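Long-range contacts in stage II sporulation protein E (SpoIIE) (Moorella thermoacetica, PDB 3ZT9), which probably acts as a manganese-dependent PP2C-type phosphatase in a stressosome signalling system that controls second messengers: residues C23-V28 with A188-R193; A85-D90 with F145-D150. One frame throughout, in Å; residues are numbered along the deposited sequence. Where two conformers were deposited one is given.

Interaction 1 of 2, residues C23-V28 with A188-R193; sequences CLVKRV and AVIVAR. With MN (manganese (II) ion), chain D.
C23 drops its sulfur into the notch between A188 and I190, two residues whose side chains leave the same face of strand 187-192. SG sits 3.8 Å from A188 CB, and on its other flank it is 4.0 Å from I190 CG1. The thiol reaches this place because SG is turned anti to its own carbonyl carbon (chi1 -66°), beside the backbone N. I190 comes from the opposing sheet with its CG1-CD1 branch extended (chi2 176°), which brings CD1 to the backbone of the facing strand, 3.7 Å from L24 O. There the methyl also meets V25, whose CG2 branch comes within 4.2 Å of I190 CD1. I190 CD1 thus touches both C23 CB and V25 CG2, while the L24 side chain starts away from strand 187-192 and touches M61.

The strands belong to different sheets of the PP2C-like beta sandwich and run nearly parallel, their short axes 23° apart and 8.2 Å at closest approach. They are nearest at the C23-A188 end and diverge from there; V36 from one sheet and I8 from the other pack around the same cluster. At the far end R193 finishes the chain and works separately: its terminal OXT binds a manganese ion at 2.3 Å, with E141 and four waters as the other ligands. One of those waters also donates to R193 O, and the guanidinium group meets E5, Y165 and carbonyls of L162, N164 and L167.

Across the sandwich, then, a thiol and aliphatic groups join the strands by van der Waals packing, one methyl resting against a backbone carbonyl. Shape alone sets little direction; that comes from backbone bonds within each sheet (L24 with A35, I190 with I147) and, at the C terminus, from R193's metal and guanidinium contacts.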
ATOM      1  N   CYS A  23       5.644  -2.128  -4.295  1.00 16.43           N
ATOM      2  CA  CYS A  23       4.249  -1.833  -4.669  1.00 12.26           C
ATOM      3  C   CYS A  23       3.657  -2.940  -5.559  1.00 21.56           C
ATOM      4  O   CYS A  23       4.367  -3.556  -6.358  1.00 18.56           O
ATOM      5  CB  CYS A  23       4.193  -0.496  -5.450  1.00 14.19           C
ATOM      6  SG  CYS A  23       4.639   0.899  -4.411  1.00 20.93           S
ATOM      7  N   LEU A  24       2.348  -3.167  -5.426  1.00 18.80           N
ATOM      8  CA  LEU A  24       1.605  -4.078  -6.300  1.00 23.47           C
ATOM      9  C   LEU A  24       0.305  -3.398  -6.707  1.00 18.65           C
ATOM     10  O   LEU A  24      -0.380  -2.808  -5.874  1.00 14.34           O
ATOM     11  CB  LEU A  24       1.236  -5.354  -5.546  1.00 29.47           C
ATOM     12  CG  LEU A  24       0.330  -6.335  -6.302  1.00 41.45           C
ATOM     13  CD1 LEU A  24       1.081  -6.984  -7.436  1.00 36.65           C
ATOM     14  CD2 LEU A  24      -0.188  -7.393  -5.351  1.00 48.10           C
ATOM     15  N   VAL A  25       0.011  -3.427  -7.992  1.00 16.49           N
ATOM     16  CA  VAL A  25      -1.313  -3.090  -8.512  1.00 15.70           C
ATOM     17  C   VAL A  25      -1.705  -4.255  -9.384  1.00 22.31           C
ATOM     18  O   VAL A  25      -1.014  -4.572 -10.345  1.00 18.89           O
ATOM     19  CB  VAL A  25      -1.319  -1.787  -9.359  1.00 18.94           C
ATOM     20  CG1 VAL A  25      -2.681  -1.564  -9.956  1.00 21.96           C
ATOM     21  CG2 VAL A  25      -0.885  -0.610  -8.436  1.00 28.59           C
ATOM     22  N   LYS A  26      -2.824  -4.889  -9.079  1.00 16.48           N
ATOM     23  CA  LYS A  26      -3.234  -6.051  -9.850  1.00 19.81           C
ATOM     24  C   LYS A  26      -4.734  -6.012 -10.088  1.00 24.08           C
ATOM     25  O   LYS A  26      -5.500  -5.787  -9.165  1.00 22.74           O
ATOM     26  CB  LYS A  26      -2.795  -7.334  -9.124  1.00 26.95           C
ATOM     27  CG  LYS A  26      -3.015  -8.644  -9.928  1.00 56.62           C
ATOM     28  CD  LYS A  26      -2.523  -8.521 -11.374  1.00 76.34           C
ATOM     29  CE  LYS A  26      -2.600  -9.833 -12.206  1.00 92.85           C
ATOM     30  NZ  LYS A  26      -3.959 -10.395 -12.531  1.00 97.10           N
ATOM     31  N   ARG A  27      -5.132  -6.179 -11.345  1.00 19.84           N
ATOM     32  CA  ARG A  27      -6.510  -6.015 -11.758  1.00 30.98           C
ATOM     33  C   ARG A  27      -7.010  -7.389 -12.116  1.00 49.40           C
ATOM     34  O   ARG A  27      -6.375  -8.125 -12.880  1.00 34.55           O
ATOM     35  CB  ARG A  27      -6.627  -5.070 -12.960  1.00 46.21           C
ATOM     36  CG  ARG A  27      -5.726  -3.836 -12.873  1.00 54.35           C
ATOM     37  CD  ARG A  27      -6.002  -2.842 -13.992  1.00 60.37           C
ATOM     38  NE  ARG A  27      -5.131  -1.663 -13.929  1.00 48.89           N
ATOM     39  CZ  ARG A  27      -5.549  -0.427 -13.664  1.00 44.49           C
ATOM     40  NH1 ARG A  27      -6.832  -0.184 -13.423  1.00 41.33           N
ATOM     41  NH2 ARG A  27      -4.682   0.573 -13.642  1.00 50.39           N
ATOM     42  N   VAL A  28      -8.152  -7.730 -11.548  1.00 61.56           N
ATOM     43  CA  VAL A  28      -8.689  -9.069 -11.645  1.00 76.44           C
ATOM     44  C   VAL A  28     -10.211  -9.001 -11.670  1.00 81.09           C
ATOM     45  O   VAL A  28     -10.849  -8.860 -10.623  1.00 83.54           O
ATOM     46  CB  VAL A  28      -8.210  -9.909 -10.447  1.00 68.98           C
ATOM     47  CG1 VAL A  28      -9.245 -10.937 -10.059  1.00 66.55           C
ATOM     48  CG2 VAL A  28      -6.881 -10.557 -10.761  1.00 69.14           C
ATOM     49  N   ALA A 188       7.583   4.771  -1.015  1.00 12.56           N
ATOM     50  CA  ALA A 188       6.706   4.101  -1.949  1.00 15.01           C
ATOM     51  C   ALA A 188       5.332   4.757  -1.848  1.00 13.86           C
ATOM     52  O   ALA A 188       4.845   5.003  -0.749  1.00 12.09           O
ATOM     53  CB  ALA A 188       6.581   2.605  -1.603  1.00 16.91           C
ATOM     54  N   VAL A 189       4.699   5.009  -2.984  1.00 11.42           N
ATOM     55  CA  VAL A 189       3.397   5.663  -2.988  1.00 12.14           C
ATOM     56  C   VAL A 189       2.564   5.107  -4.106  1.00 15.04           C
ATOM     57  O   VAL A 189       3.075   4.980  -5.220  1.00 14.52           O
ATOM     58  CB  VAL A 189       3.514   7.177  -3.315  1.00 20.71           C
ATOM     59  CG1 VAL A 189       2.134   7.865  -3.056  1.00 16.12           C
ATOM     60  CG2 VAL A 189       4.610   7.831  -2.507  1.00 28.26           C
ATOM     61  N   ILE A 190       1.271   4.860  -3.834  1.00 11.45           N
ATOM     62  CA  ILE A 190       0.296   4.533  -4.887  1.00 10.71           C
ATOM     63  C   ILE A 190      -0.871   5.515  -4.791  1.00 13.67           C
ATOM     64  O   ILE A 190      -1.308   5.829  -3.690  1.00 12.50           O
ATOM     65  CB  ILE A 190      -0.287   3.111  -4.676  1.00 13.49           C
ATOM     66  CG1 ILE A 190       0.835   2.078  -4.854  1.00 13.35           C
ATOM     67  CG2 ILE A 190      -1.384   2.837  -5.675  1.00 15.43           C
ATOM     68  CD1 ILE A 190       0.340   0.624  -4.558  1.00 15.48           C
ATOM     69  N   VAL A 191      -1.353   6.039  -5.918  1.00 11.42           N
ATOM     70  CA  VAL A 191      -2.625   6.765  -5.930  1.00 14.58           C
ATOM     71  C   VAL A 191      -3.487   6.090  -6.989  1.00 16.03           C
ATOM     72  O   VAL A 191      -2.977   5.816  -8.055  1.00 16.03           O
ATOM     73  CB  VAL A 191      -2.411   8.232  -6.327  1.00 19.39           C
ATOM     74  CG1 VAL A 191      -3.756   8.898  -6.653  1.00 17.99           C
ATOM     75  CG2 VAL A 191      -1.642   9.002  -5.183  1.00 18.41           C
ATOM     76  N   ALA A 192      -4.752   5.826  -6.669  1.00 12.53           N
ATOM     77  CA  ALA A 192      -5.728   5.231  -7.599  1.00 13.09           C
ATOM     78  C   ALA A 192      -6.976   6.104  -7.591  1.00 17.46           C
ATOM     79  O   ALA A 192      -7.459   6.480  -6.527  1.00 18.21           O
ATOM     80  CB  ALA A 192      -6.088   3.822  -7.169  1.00 14.82           C
ATOM     81  N   ARG A 193      -7.514   6.440  -8.760  1.00 13.62           N
ATOM     82  CA  ARG A 193      -8.724   7.250  -8.770  1.00 16.23           C
ATOM     83  C   ARG A 193      -9.493   7.077 -10.043  1.00 20.11           C
ATOM     84  O   ARG A 193      -8.917   6.666 -11.049  1.00 17.90           O
ATOM     85  CB  ARG A 193      -8.341   8.703  -8.620  1.00 22.41           C
ATOM     86  CG  ARG A 193      -7.414   9.166  -9.725  1.00 20.06           C
ATOM     87  CD  ARG A 193      -6.786  10.525  -9.392  1.00 17.31           C
ATOM     88  NE  ARG A 193      -6.033  10.964 -10.549  1.00 16.51           N
ATOM     89  CZ  ARG A 193      -5.461  12.156 -10.660  1.00 20.55           C
ATOM     90  NH1 ARG A 193      -5.517  13.027  -9.668  1.00 20.86           N
ATOM     91  NH2 ARG A 193      -4.841  12.445 -11.778  1.00 21.06           N
ATOM     92  OXT ARG A 193     -10.680   7.385 -10.062  1.00 15.44           O
TER
HETATM   93 MN    MN D1196     -12.039   8.037 -11.839  0.69 17.60          MN
HETATM   94  O   HOH W   1     -10.134   8.683 -12.905  1.00 34.45           O
HETATM   95  O   HOH W   2     -12.093  10.153 -11.361  1.00 19.55           O
HETATM   96  O   HOH W   3     -13.040   8.794 -13.687  1.00 26.88           O
HETATM   97  O   HOH W   4     -11.933   5.931 -12.516  1.00 28.21           O

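Interaction 2 of 2, residues A85-D90 with F145-D150; sequences ALCRVD and FLIHSD. With MN (manganese (II) ion), chain C.
V89 presses a methyl onto the ring of F145, the tight end of this buried contact between the two sheets of the sandwich. The two side chains approach from opposite directions, and CG2 of V89 lies over one ring face, 4.0 Å from the F145 centroid and 25° off the normal, a CH-pi contact displaced toward the rim. Its shortest approach is 3.7 Å, from V89 CG2 to F145 CZ; the other methyl, CG1, stands 3.9 Å from the same CZ. F145 is set for this by a chi1 of -67°, which places CG anti to the carbonyl carbon and sends the ring across toward V89. Y139 packs against both residues, and I108 also touches F145. With an alanine here, V89 would probably lose the ring face its CG2 rests on, and a gap is likely to open beside Y139.

In the middle, C87 SG lies 3.7 Å from I147 CD1 in the conformer given; a second conformer was deposited, so the sulfur's place is less certain. The packing thins at A85, whose CB is 4.2 Å from I147 CG2, although V106 and I104 close in around that pair.

After H148 the strand gives way to a loop with polar contacts. H148 ND1 gives a nearly straight bond of 3.0 Å to S149 O, the donor lying above the carbonyl plane. D150, partly exposed, binds manganese through OD1 at 2.1 Å, beside D38, D185 and three waters; one water also donates to D150 OD2, which N103 holds as well.

Apolar packing thus ties strand 82-90 to strand 144-148 across the sandwich, while the loop after the latter carries the D150 carboxylate to a hydrated metal, consistent with PP2C-type phosphatase chemistry.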
ATOM      1  N   ALA A  85       0.328  -3.100   3.567  1.00 13.83           N
ATOM      2  CA  ALA A  85      -1.079  -2.719   3.504  1.00 14.99           C
ATOM      3  C   ALA A  85      -1.618  -3.304   2.218  1.00 14.58           C
ATOM      4  O   ALA A  85      -0.901  -3.345   1.226  1.00 12.99           O
ATOM      5  CB  ALA A  85      -1.185  -1.212   3.450  1.00 16.86           C
ATOM      6  N   LEU A  86      -2.892  -3.691   2.215  1.00 11.80           N
ATOM      7  CA  LEU A  86      -3.555  -4.091   0.999  1.00 14.70           C
ATOM      8  C   LEU A  86      -4.966  -3.514   1.022  1.00 16.59           C
ATOM      9  O   LEU A  86      -5.665  -3.560   2.059  1.00 15.51           O
ATOM     10  CB  LEU A  86      -3.633  -5.613   0.962  1.00 13.17           C
ATOM     11  CG  LEU A  86      -4.483  -6.208  -0.156  1.00 20.52           C
ATOM     12  CD1 LEU A  86      -3.859  -5.875  -1.458  1.00 25.87           C
ATOM     13  CD2 LEU A  86      -4.547  -7.739   0.038  1.00 28.97           C
ATOM     14  N   CYS A  87      -5.360  -2.962  -0.110  1.00 12.94           N
ATOM     15  CA  CYS A  87      -6.736  -2.491  -0.333  0.76 13.80           C
ATOM     16  C   CYS A  87      -7.307  -3.324  -1.450  1.00 13.27           C
ATOM     17  O   CYS A  87      -6.668  -3.505  -2.486  1.00 16.27           O
ATOM     18  CB  CYS A  87      -6.781  -1.037  -0.823  0.76 16.17           C
ATOM     19  SG  CYS A  87      -6.347   0.220   0.366  0.76 17.40           S
ATOM     20  N   ARG A  88      -8.522  -3.801  -1.271  1.00 12.91           N
ATOM     21  CA  ARG A  88      -9.163  -4.602  -2.311  1.00 13.93           C
ATOM     22  C   ARG A  88     -10.385  -3.795  -2.713  1.00 17.36           C
ATOM     23  O   ARG A  88     -11.248  -3.553  -1.889  1.00 16.56           O
ATOM     24  CB  ARG A  88      -9.583  -5.979  -1.775  1.00 16.21           C
ATOM     25  CG  ARG A  88     -10.397  -6.849  -2.778  1.00 18.63           C
ATOM     26  CD  ARG A  88     -10.788  -8.210  -2.093  1.00 21.60           C
ATOM     27  NE  ARG A  88     -11.364  -9.199  -3.010  1.00 29.29           N
ATOM     28  CZ  ARG A  88     -12.620  -9.181  -3.430  1.00 34.36           C
ATOM     29  NH1 ARG A  88     -13.444  -8.213  -3.039  1.00 26.46           N
ATOM     30  NH2 ARG A  88     -13.058 -10.122  -4.252  1.00 43.65           N
ATOM     31  N   VAL A  89     -10.414  -3.332  -3.950  1.00 15.28           N
ATOM     32  CA  VAL A  89     -11.501  -2.453  -4.410  1.00 15.17           C
ATOM     33  C   VAL A  89     -12.357  -3.161  -5.432  1.00 14.81           C
ATOM     34  O   VAL A  89     -11.923  -3.416  -6.558  1.00 15.89           O
ATOM     35  CB  VAL A  89     -10.915  -1.195  -5.058  1.00 18.31           C
ATOM     36  CG1 VAL A  89     -12.017  -0.179  -5.323  1.00 22.71           C
ATOM     37  CG2 VAL A  89      -9.812  -0.635  -4.134  1.00 16.27           C
ATOM     38  N   ASP A  90     -13.565  -3.516  -5.033  1.00 17.65           N
ATOM     39  CA  ASP A  90     -14.471  -4.200  -5.903  1.00 18.20           C
ATOM     40  C   ASP A  90     -15.342  -3.174  -6.579  1.00 17.36           C
ATOM     41  O   ASP A  90     -16.383  -2.840  -6.075  1.00 19.28           O
ATOM     42  CB  ASP A  90     -15.304  -5.119  -5.019  1.00 27.48           C
ATOM     43  CG  ASP A  90     -16.150  -6.058  -5.780  1.00 30.16           C
ATOM     44  OD1 ASP A  90     -16.482  -5.836  -6.968  1.00 20.54           O
ATOM     45  OD2 ASP A  90     -16.531  -7.046  -5.114  1.00 40.06           O
ATOM     46  N   PHE A 145      -7.760   6.663  -3.685  1.00 14.58           N
ATOM     47  CA  PHE A 145      -7.042   5.877  -2.684  1.00 15.09           C
ATOM     48  C   PHE A 145      -5.594   6.346  -2.688  1.00 20.60           C
ATOM     49  O   PHE A 145      -4.988   6.503  -3.745  1.00 16.40           O
ATOM     50  CB  PHE A 145      -7.078   4.389  -3.061  1.00 12.65           C
ATOM     51  CG  PHE A 145      -8.461   3.757  -2.992  1.00 16.04           C
ATOM     52  CD1 PHE A 145      -9.427   4.014  -3.960  1.00 22.34           C
ATOM     53  CD2 PHE A 145      -8.791   2.920  -1.951  1.00 15.48           C
ATOM     54  CE1 PHE A 145     -10.705   3.444  -3.862  1.00 20.28           C
ATOM     55  CE2 PHE A 145     -10.052   2.370  -1.834  1.00 20.13           C
ATOM     56  CZ  PHE A 145     -11.012   2.621  -2.812  1.00 20.21           C
ATOM     57  N   LEU A 146      -5.027   6.573  -1.513  1.00 14.61           N
ATOM     58  CA  LEU A 146      -3.625   6.918  -1.400  1.00 13.01           C
ATOM     59  C   LEU A 146      -3.007   5.876  -0.438  1.00 10.54           C
ATOM     60  O   LEU A 146      -3.593   5.599   0.623  1.00 11.68           O
ATOM     61  CB  LEU A 146      -3.473   8.311  -0.752  1.00 13.58           C
ATOM     62  CG  LEU A 146      -2.051   8.638  -0.267  1.00 16.48           C
ATOM     63  CD1 LEU A 146      -1.037   8.870  -1.411  1.00 14.91           C
ATOM     64  CD2 LEU A 146      -2.160   9.858   0.619  1.00 19.08           C
ATOM     65  N   ILE A 147      -1.867   5.287  -0.801  1.00 10.77           N
ATOM     66  CA  ILE A 147      -1.189   4.360   0.089  1.00 10.58           C
ATOM     67  C   ILE A 147       0.283   4.780   0.077  1.00 12.58           C
ATOM     68  O   ILE A 147       0.844   5.008  -0.984  1.00 14.44           O
ATOM     69  CB  ILE A 147      -1.291   2.830  -0.369  1.00 13.51           C
ATOM     70  CG1 ILE A 147      -2.777   2.420  -0.594  1.00 11.88           C
ATOM     71  CG2 ILE A 147      -0.574   1.898   0.696  1.00 13.08           C
ATOM     72  CD1 ILE A 147      -3.019   0.982  -1.112  1.00 22.01           C
ATOM     73  N   HIS A 148       0.911   4.881   1.235  1.00 10.88           N
ATOM     74  CA  HIS A 148       2.347   5.136   1.219  1.00 13.11           C
ATOM     75  C   HIS A 148       3.083   4.522   2.397  1.00 11.21           C
ATOM     76  O   HIS A 148       2.543   4.366   3.479  1.00 12.15           O
ATOM     77  CB  HIS A 148       2.627   6.671   1.114  1.00 14.18           C
ATOM     78  CG  HIS A 148       2.095   7.487   2.246  1.00 12.17           C
ATOM     79  ND1 HIS A 148       2.766   7.624   3.447  1.00 13.94           N
ATOM     80  CD2 HIS A 148       0.960   8.225   2.363  1.00 16.21           C
ATOM     81  CE1 HIS A 148       2.065   8.412   4.251  1.00 20.16           C
ATOM     82  NE2 HIS A 148       0.961   8.775   3.623  1.00 17.92           N
ATOM     83  N   SER A 149       4.346   4.160   2.174  1.00 11.46           N
ATOM     84  CA  SER A 149       5.178   3.722   3.306  1.00 12.80           C
ATOM     85  C   SER A 149       5.534   4.900   4.188  1.00 15.51           C
ATOM     86  O   SER A 149       5.234   6.058   3.858  1.00 13.78           O
ATOM     87  CB  SER A 149       6.481   3.119   2.787  1.00 14.43           C
ATOM     88  OG  SER A 149       7.282   4.096   2.145  1.00 15.13           O
ATOM     89  N   ASP A 150       6.171   4.612   5.326  1.00 12.61           N
ATOM     90  CA  ASP A 150       6.533   5.667   6.274  1.00 12.55           C
ATOM     91  C   ASP A 150       7.718   6.498   5.767  1.00 19.13           C
ATOM     92  O   ASP A 150       8.223   7.360   6.486  1.00 18.99           O
ATOM     93  CB  ASP A 150       6.818   5.055   7.645  1.00 14.48           C
ATOM     94  CG  ASP A 150       8.027   4.130   7.649  1.00 21.87           C
ATOM     95  OD1 ASP A 150       8.712   3.986   6.611  1.00 15.94           O
ATOM     96  OD2 ASP A 150       8.288   3.560   8.707  1.00 19.04           O
TER
HETATM   97 MN    MN C1195      10.285   2.729   5.959  1.00 18.04          MN
HETATM   98  O   HOH W   5      10.708   2.157   8.081  1.00 17.41           O
HETATM   99  O   HOH W   6      12.215   1.607   5.953  1.00 19.24           O
HETATM  100  O   HOH W   7      10.234   2.973   3.777  1.00 15.15           O

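Overall arrangement
From the N terminus, strand 6-11 enters one sheet and strand 21-28 the edge of the other. Interaction 1 starts on the latter and waits for the last strand, so it closes a loop over most of the chain. Interaction 2 opens at 85-90 and closes at 145-150, wholly nested inside that loop, with only strand in its intervening regular structure. Both join the two sheets of the sandwich, and strands 144-148 and 187-192 are antiparallel neighbours in one of them: I190 N to I147 O and A192 O to F145 N, each 2.9 Å, are probable hydrogen bonds. That pairing sets the last strand beside the one that leads to the D150 metal site.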